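PDB 3HV8: protein FimX from Pseudomonas aeruginosa PAO1, which is a member of the EAL-domain family whose EAL domain, a TIM-barrel-like fold, is modelled here with C2E bound in a pocket. Local coordinates for residues N31-L36 with E81-W86; A114-P119 with T149-Q154. One frame throughout, in Å; residues are numbered along the deposited sequence. Where two conformers were deposited one is given.

Contact 1: N31-L36 with E81-W86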
loop_
_atom_site.group_PDB
_atom_site.type_symbol
_atom_site.label_atom_id
_atom_site.label_comp_id
_atom_site.label_asym_id
_atom_site.label_seq_id
_atom_site.Cartn_x
_atom_site.Cartn_y
_atom_site.Cartn_z
ATOM N N ASN A 31 -13.481 13.188 11.996
ATOM C CA ASN A 31 -12.095 12.700 12.113
ATOM C C ASN A 31 -11.955 11.511 13.059
ATOM O O ASN A 31 -10.940 11.369 13.730
ATOM C CB ASN A 31 -11.116 13.801 12.571
ATOM C CG ASN A 31 -10.714 14.735 11.452
ATOM O OD1 ASN A 31 -10.714 14.367 10.284
ATOM N ND2 ASN A 31 -10.368 15.967 11.811
ATOM N N SER A 32 -12.976 10.650 13.100
ATOM C CA SER A 32 -12.932 9.507 14.003
ATOM C C SER A 32 -12.259 8.312 13.341
ATOM O O SER A 32 -12.766 7.185 13.383
ATOM C CB SER A 32 -14.319 9.134 14.512
ATOM O OG SER A 32 -14.201 8.364 15.699
ATOM N N PHE A 33 -11.119 8.596 12.730
ATOM C CA PHE A 33 -10.213 7.593 12.166
ATOM C C PHE A 33 -8.808 7.937 12.626
ATOM O O PHE A 33 -8.517 9.081 13.022
ATOM C CB PHE A 33 -10.227 7.601 10.632
ATOM C CG PHE A 33 -11.518 7.138 10.020
ATOM C CD1 PHE A 33 -11.752 5.787 9.796
ATOM C CD2 PHE A 33 -12.497 8.054 9.646
ATOM C CE1 PHE A 33 -12.923 5.361 9.219
ATOM C CE2 PHE A 33 -13.677 7.626 9.067
ATOM C CZ PHE A 33 -13.890 6.264 8.848
ATOM N N ARG A 34 -7.909 6.968 12.548
ATOM C CA ARG A 34 -6.519 7.219 12.868
ATOM C C ARG A 34 -5.649 6.551 11.806
ATOM O O ARG A 34 -5.921 5.417 11.402
ATOM C CB ARG A 34 -6.194 6.655 14.240
ATOM C CG ARG A 34 -4.723 6.726 14.615
ATOM C CD ARG A 34 -4.512 6.296 16.059
ATOM N NE ARG A 34 -5.245 7.164 16.976
ATOM C CZ ARG A 34 -5.697 6.789 18.168
ATOM N NH1 ARG A 34 -6.354 7.659 18.925
ATOM N NH2 ARG A 34 -5.496 5.552 18.603
ATOM N N LEU A 35 -4.611 7.246 11.354
ATOM C CA LEU A 35 -3.608 6.635 10.485
ATOM C C LEU A 35 -2.454 6.069 11.303
ATOM O O LEU A 35 -1.917 6.736 12.204
ATOM C CB LEU A 35 -3.069 7.652 9.484
ATOM C CG LEU A 35 -4.107 8.278 8.560
ATOM C CD1 LEU A 35 -3.472 9.232 7.571
ATOM C CD2 LEU A 35 -4.902 7.193 7.834
ATOM N N LEU A 36 -2.062 4.837 10.981
ATOM C CA LEU A 36 -0.829 4.258 11.480
ATOM C C LEU A 36 0.159 4.137 10.314
ATOM O O LEU A 36 -0.240 4.153 9.141
ATOM C CB LEU A 36 -1.082 2.878 12.084
ATOM C CG LEU A 36 -2.205 2.787 13.120
ATOM C CD1 LEU A 36 -2.323 1.334 13.598
ATOM C CD2 LEU A 36 -1.936 3.746 14.292
ATOM N N GLU A 81 -15.211 5.367 -1.357
ATOM C CA GLU A 81 -14.493 6.474 -1.964
ATOM C C GLU A 81 -14.226 7.571 -0.946
ATOM O O GLU A 81 -13.123 8.111 -0.872
ATOM C CB GLU A 81 -15.266 7.041 -3.153
ATOM C CG GLU A 81 -15.536 6.033 -4.279
ATOM C CD GLU A 81 -16.882 5.328 -4.151
ATOM O OE1 GLU A 81 -17.415 5.221 -3.026
ATOM O OE2 GLU A 81 -17.409 4.877 -5.192
ATOM N N LYS A 82 -15.235 7.890 -0.137
ATOM C CA LYS A 82 -15.070 8.905 0.906
ATOM C C LYS A 82 -14.004 8.521 1.928
ATOM O O LYS A 82 -13.232 9.363 2.371
ATOM C CB LYS A 82 -16.399 9.178 1.622
ATOM C CG LYS A 82 -17.266 10.202 0.923
ATOM C CD LYS A 82 -18.392 10.672 1.831
ATOM C CE LYS A 82 -19.735 10.196 1.322
ATOM N NZ LYS A 82 -20.050 10.850 0.022
ATOM N N ILE A 83 -13.959 7.255 2.330
ATOM C CA ILE A 83 -12.906 6.810 3.230
ATOM C C ILE A 83 -11.528 6.979 2.592
ATOM O O ILE A 83 -10.599 7.498 3.221
ATOM C CB ILE A 83 -13.128 5.338 3.666
ATOM C CG1 ILE A 83 -14.322 5.257 4.624
ATOM C CG2 ILE A 83 -11.862 4.761 4.280
ATOM C CD1 ILE A 83 -14.717 3.832 5.004
ATOM N N ASP A 84 -11.397 6.578 1.332
ATOM C CA ASP A 84 -10.124 6.749 0.642
ATOM C C ASP A 84 -9.725 8.231 0.548
ATOM O O ASP A 84 -8.560 8.564 0.741
ATOM C CB ASP A 84 -10.166 6.116 -0.760
ATOM C CG ASP A 84 -10.072 4.594 -0.732
ATOM O OD1 ASP A 84 -9.711 4.008 0.319
ATOM O OD2 ASP A 84 -10.369 3.992 -1.778
ATOM N N ARG A 85 -10.676 9.120 0.272
ATOM C CA ARG A 85 -10.332 10.541 0.203
ATOM C C ARG A 85 -9.865 11.048 1.566
ATOM O O ARG A 85 -8.945 11.863 1.630
ATOM C CB ARG A 85 -11.514 11.396 -0.274
ATOM C CG ARG A 85 -12.140 10.982 -1.612
ATOM C CD ARG A 85 -11.269 11.249 -2.825
ATOM N NE ARG A 85 -11.969 10.939 -4.084
ATOM C CZ ARG A 85 -12.681 11.818 -4.792
ATOM N NH1 ARG A 85 -13.282 11.441 -5.918
ATOM N NH2 ARG A 85 -12.794 13.076 -4.379
ATOM N N TRP A 86 -10.483 10.571 2.651
ATOM C CA TRP A 86 -10.065 10.966 4.003
ATOM C C TRP A 86 -8.615 10.529 4.234
ATOM O O TRP A 86 -7.786 11.297 4.726
ATOM C CB TRP A 86 -10.988 10.344 5.073
ATOM C CG TRP A 86 -10.748 10.892 6.437
ATOM C CD1 TRP A 86 -11.441 11.922 7.037
ATOM C CD2 TRP A 86 -9.756 10.478 7.383
ATOM N NE1 TRP A 86 -10.933 12.163 8.281
ATOM C CE2 TRP A 86 -9.890 11.309 8.522
ATOM C CE3 TRP A 86 -8.749 9.503 7.376
ATOM C CZ2 TRP A 86 -9.069 11.181 9.648
ATOM C CZ3 TRP A 86 -7.932 9.376 8.495
ATOM C CH2 TRP A 86 -8.094 10.218 9.614
#
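The indole of Trp86 meets three side chains of segment 31-36, one over a face and two at its edge. Phe33 CB sits 3.5 Å above the ring plane, on one face and offset toward the rim. It makes a CH-pi contact 3.7 Å from the centroid of the six-membered ring of Trp86. At the edge, near the indole plane, lie Asn31 OD1 and Leu35 CD2. Trp86 NE1 donates to Asn31 OD1 over 3.0 Å. The bond is bent, with an N-H...O angle of 145°. The indole nitrogen lies in the carbonyl plane of the amide, while the oxygen is tilted a little from the indole plane. Amide and indole are turned 68° from each other. This bond gives the indole N-H a partner, and together with the CH-pi contact would restrict the turning of the ring. At the six-membered end of the indole, Leu35 CD2 touches Trp86 CZ3 at 3.8 Å. The Phe33 ring stands oblique to the indole, with the planes at 47°. Trp86 reaches the strand because its CG is anti to the backbone N. Ile83, one helical turn earlier, adds a looser apolar touch, its CG1 lying 4.4 Å from Phe33 CZ. The arrangement is a helix packed on a strand of the EAL domain through one large aromatic residue. Asp84 of the same helix belongs to the C2E pocket, and the Leu35 side chain is about 5 Å from C2E. Helix 20-30 also packs on Phe33, through Ala27 and Leu28. Strand 49-58 pairs with strand 33-42 and places Leu57 against Phe33 and Leu55 against Ile83.

Contact 2: A114-P119 with T149-Q154; sequences ASLQDP and TSYLKQ
Gln117 has CG anti to its carbonyl carbon (chi1 -62°) and an extended chain beyond it, which carries its amide across to the ring of Tyr151. Tyr151 has the same first torsion (chi1 -55°), which sets CE1 beside the Gln117 amide. The two flat groups meet obliquely, with planes 38° apart. Gln117 CD and Tyr151 CE1 are 3.6 Å apart. The contact is van der Waals in kind. On the CD2 side of the ring, Leu116 CD1 comes to 4.3 Å from Tyr151 CD2, a loose apolar contact. The two segments are the end of helix 113-116 and the junction between helices 145-150 and 152-164. Both follow parallel strands of the barrel-like EAL fold, 105-110 and 139-144, so the contact joins successive strand-to-helix connections. Tyr151 leaves the first of the two helices and is the N-cap residue of the next. The backbones come closest at Leu116 and Gln154, with 6.0 Å between their CA atoms. There Gln154 CB packs on Leu116 O at 3.6 Å. A water sits between the main chains at this point. It lies 2.8 Å from Leu116 O and 2.9 Å from Gln154 O, within hydrogen-bonding distance of both. Past the contact, Asp118 OD2 caps Gly120 N at the turn into helix 121-132.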
loop_
_atom_site.group_PDB
_atom_site.type_symbol
_atom_site.label_atom_id
_atom_site.label_comp_id
_atom_site.label_asym_id
_atom_site.label_seq_id
_atom_site.Cartn_x
_atom_site.Cartn_y
_atom_site.Cartn_z
ATOM N N ALA A 114 -13.465 0.665 -5.158
ATOM C CA ALA A 114 -14.380 1.756 -5.482
ATOM C C ALA A 114 -13.611 2.955 -6.025
ATOM O O ALA A 114 -14.025 3.570 -7.006
ATOM C CB ALA A 114 -15.210 2.135 -4.264
ATOM N N SER A 115 -12.468 3.271 -5.425
ATOM C CA SER A 115 -11.667 4.383 -5.922
ATOM C C SER A 115 -11.086 4.097 -7.310
ATOM O O SER A 115 -10.937 5.010 -8.119
ATOM C CB SER A 115 -10.576 4.777 -4.927
ATOM O OG SER A 115 -11.153 5.402 -3.790
ATOM N N LEU A 116 -10.768 2.839 -7.601
ATOM C CA LEU A 116 -10.291 2.503 -8.945
ATOM C C LEU A 116 -11.319 2.900 -9.983
ATOM O O LEU A 116 -10.981 3.390 -11.061
ATOM C CB LEU A 116 -10.027 1.008 -9.083
ATOM C CG LEU A 116 -8.848 0.455 -8.308
ATOM C CD1 LEU A 116 -8.720 -1.047 -8.537
ATOM C CD2 LEU A 116 -7.571 1.173 -8.726
ATOM N N GLN A 117 -12.582 2.672 -9.650
ATOM C CA GLN A 117 -13.666 2.915 -10.596
ATOM C C GLN A 117 -14.179 4.359 -10.629
ATOM O O GLN A 117 -15.106 4.678 -11.374
ATOM C CB GLN A 117 -14.823 1.973 -10.275
ATOM C CG GLN A 117 -14.459 0.510 -10.411
ATOM C CD GLN A 117 -15.613 -0.391 -10.042
ATOM O OE1 GLN A 117 -15.844 -0.665 -8.866
ATOM N NE2 GLN A 117 -16.349 -0.858 -11.047
ATOM N N ASP A 118 -13.583 5.227 -9.819
ATOM C CA ASP A 118 -14.104 6.579 -9.592
ATOM C C ASP A 118 -13.436 7.555 -10.552
ATOM O O ASP A 118 -12.275 7.894 -10.375
ATOM C CB ASP A 118 -13.803 6.965 -8.141
ATOM C CG ASP A 118 -14.364 8.320 -7.747
ATOM O OD1 ASP A 118 -14.206 8.685 -6.557
ATOM O OD2 ASP A 118 -14.954 9.021 -8.601
ATOM N N PRO A 119 -14.171 8.019 -11.579
ATOM C CA PRO A 119 -13.589 8.948 -12.555
ATOM C C PRO A 119 -13.245 10.300 -11.928
ATOM O O PRO A 119 -12.521 11.093 -12.521
ATOM C CB PRO A 119 -14.722 9.117 -13.574
ATOM C CG PRO A 119 -15.960 8.821 -12.785
ATOM C CD PRO A 119 -15.551 7.657 -11.943
ATOM N N THR A 149 -6.539 -6.890 -11.271
ATOM C CA THR A 149 -6.939 -7.897 -12.232
ATOM C C THR A 149 -8.443 -7.804 -12.542
ATOM O O THR A 149 -8.861 -7.892 -13.695
ATOM C CB THR A 149 -6.557 -9.274 -11.675
ATOM O OG1 THR A 149 -5.178 -9.233 -11.248
ATOM C CG2 THR A 149 -6.723 -10.345 -12.725
ATOM N N SER A 150 -9.248 -7.573 -11.513
ATOM C CA SER A 150 -10.697 -7.463 -11.679
ATOM C C SER A 150 -11.112 -6.231 -12.456
ATOM O O SER A 150 -12.132 -6.236 -13.154
ATOM C CB SER A 150 -11.381 -7.371 -10.307
ATOM O OG SER A 150 -11.244 -8.557 -9.551
ATOM N N TYR A 151 -10.359 -5.150 -12.295
ATOM C CA TYR A 151 -10.710 -3.854 -12.867
ATOM C C TYR A 151 -9.544 -3.358 -13.711
ATOM O O TYR A 151 -9.060 -2.240 -13.533
ATOM C CB TYR A 151 -11.027 -2.846 -11.744
ATOM C CG TYR A 151 -12.109 -3.350 -10.820
ATOM C CD1 TYR A 151 -13.447 -3.292 -11.196
ATOM C CD2 TYR A 151 -11.791 -3.923 -9.593
ATOM C CE1 TYR A 151 -14.439 -3.774 -10.353
ATOM C CE2 TYR A 151 -12.781 -4.410 -8.744
ATOM C CZ TYR A 151 -14.100 -4.337 -9.143
ATOM O OH TYR A 151 -15.073 -4.848 -8.310
ATOM N N LEU A 152 -9.087 -4.213 -14.615
ATOM C CA LEU A 152 -7.844 -3.959 -15.339
ATOM C C LEU A 152 -7.883 -2.667 -16.147
ATOM O O LEU A 152 -6.956 -1.870 -16.083
ATOM C CB LEU A 152 -7.515 -5.145 -16.230
ATOM C CG LEU A 152 -6.159 -5.087 -16.919
ATOM C CD1 LEU A 152 -5.046 -5.246 -15.901
ATOM C CD2 LEU A 152 -6.075 -6.176 -17.981
ATOM N N LYS A 153 -8.954 -2.442 -16.901
ATOM C CA LYS A 153 -9.044 -1.211 -17.685
ATOM C C LYS A 153 -9.004 0.031 -16.797
ATOM O O LYS A 153 -8.292 0.997 -17.085
ATOM C CB LYS A 153 -10.285 -1.217 -18.582
ATOM C CG LYS A 153 -10.120 -2.131 -19.791
ATOM C CD LYS A 153 -11.253 -1.998 -20.800
ATOM C CE LYS A 153 -11.200 -3.141 -21.812
ATOM N NZ LYS A 153 -12.039 -2.885 -23.021
ATOM N N GLN A 154 -9.723 -0.002 -15.676
ATOM C CA GLN A 154 -9.722 1.137 -14.769
ATOM C C GLN A 154 -8.383 1.339 -14.066
ATOM O O GLN A 154 -7.953 2.468 -13.849
ATOM C CB GLN A 154 -10.827 0.983 -13.736
ATOM C CG GLN A 154 -12.187 0.905 -14.372
ATOM C CD GLN A 154 -12.696 -0.523 -14.500
ATOM O OE1 GLN A 154 -11.981 -1.438 -14.935
ATOM N NE2 GLN A 154 -13.948 -0.720 -14.114
HETATM O O HOH W 1 -9.671 4.695 -13.216
#

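Overall arrangement
From the N terminus, helix 20-30 runs into strand 33-42. Contact 1 then closes a loop of 44 residues that holds strands 49-58 and 64-65 and helix 71-76, by bringing helix 80-96 back to the start of strand 33-42. The chain continues through strand 105-110, and contact 2 closes a second loop of 29 residues holding helix 121-132 and strand 139-144. The loops follow one another and neither nest nor cross. The centres of the contacts are 20 Å apart, yet segments 81-86 and 114-119 touch directly. Arg85 NH1 makes a salt bridge to Asp118 OD1 at 3.0 Å. Asp84 probably hydrogen-bonds Ser115 through OD2, while its OD1 binds C2E.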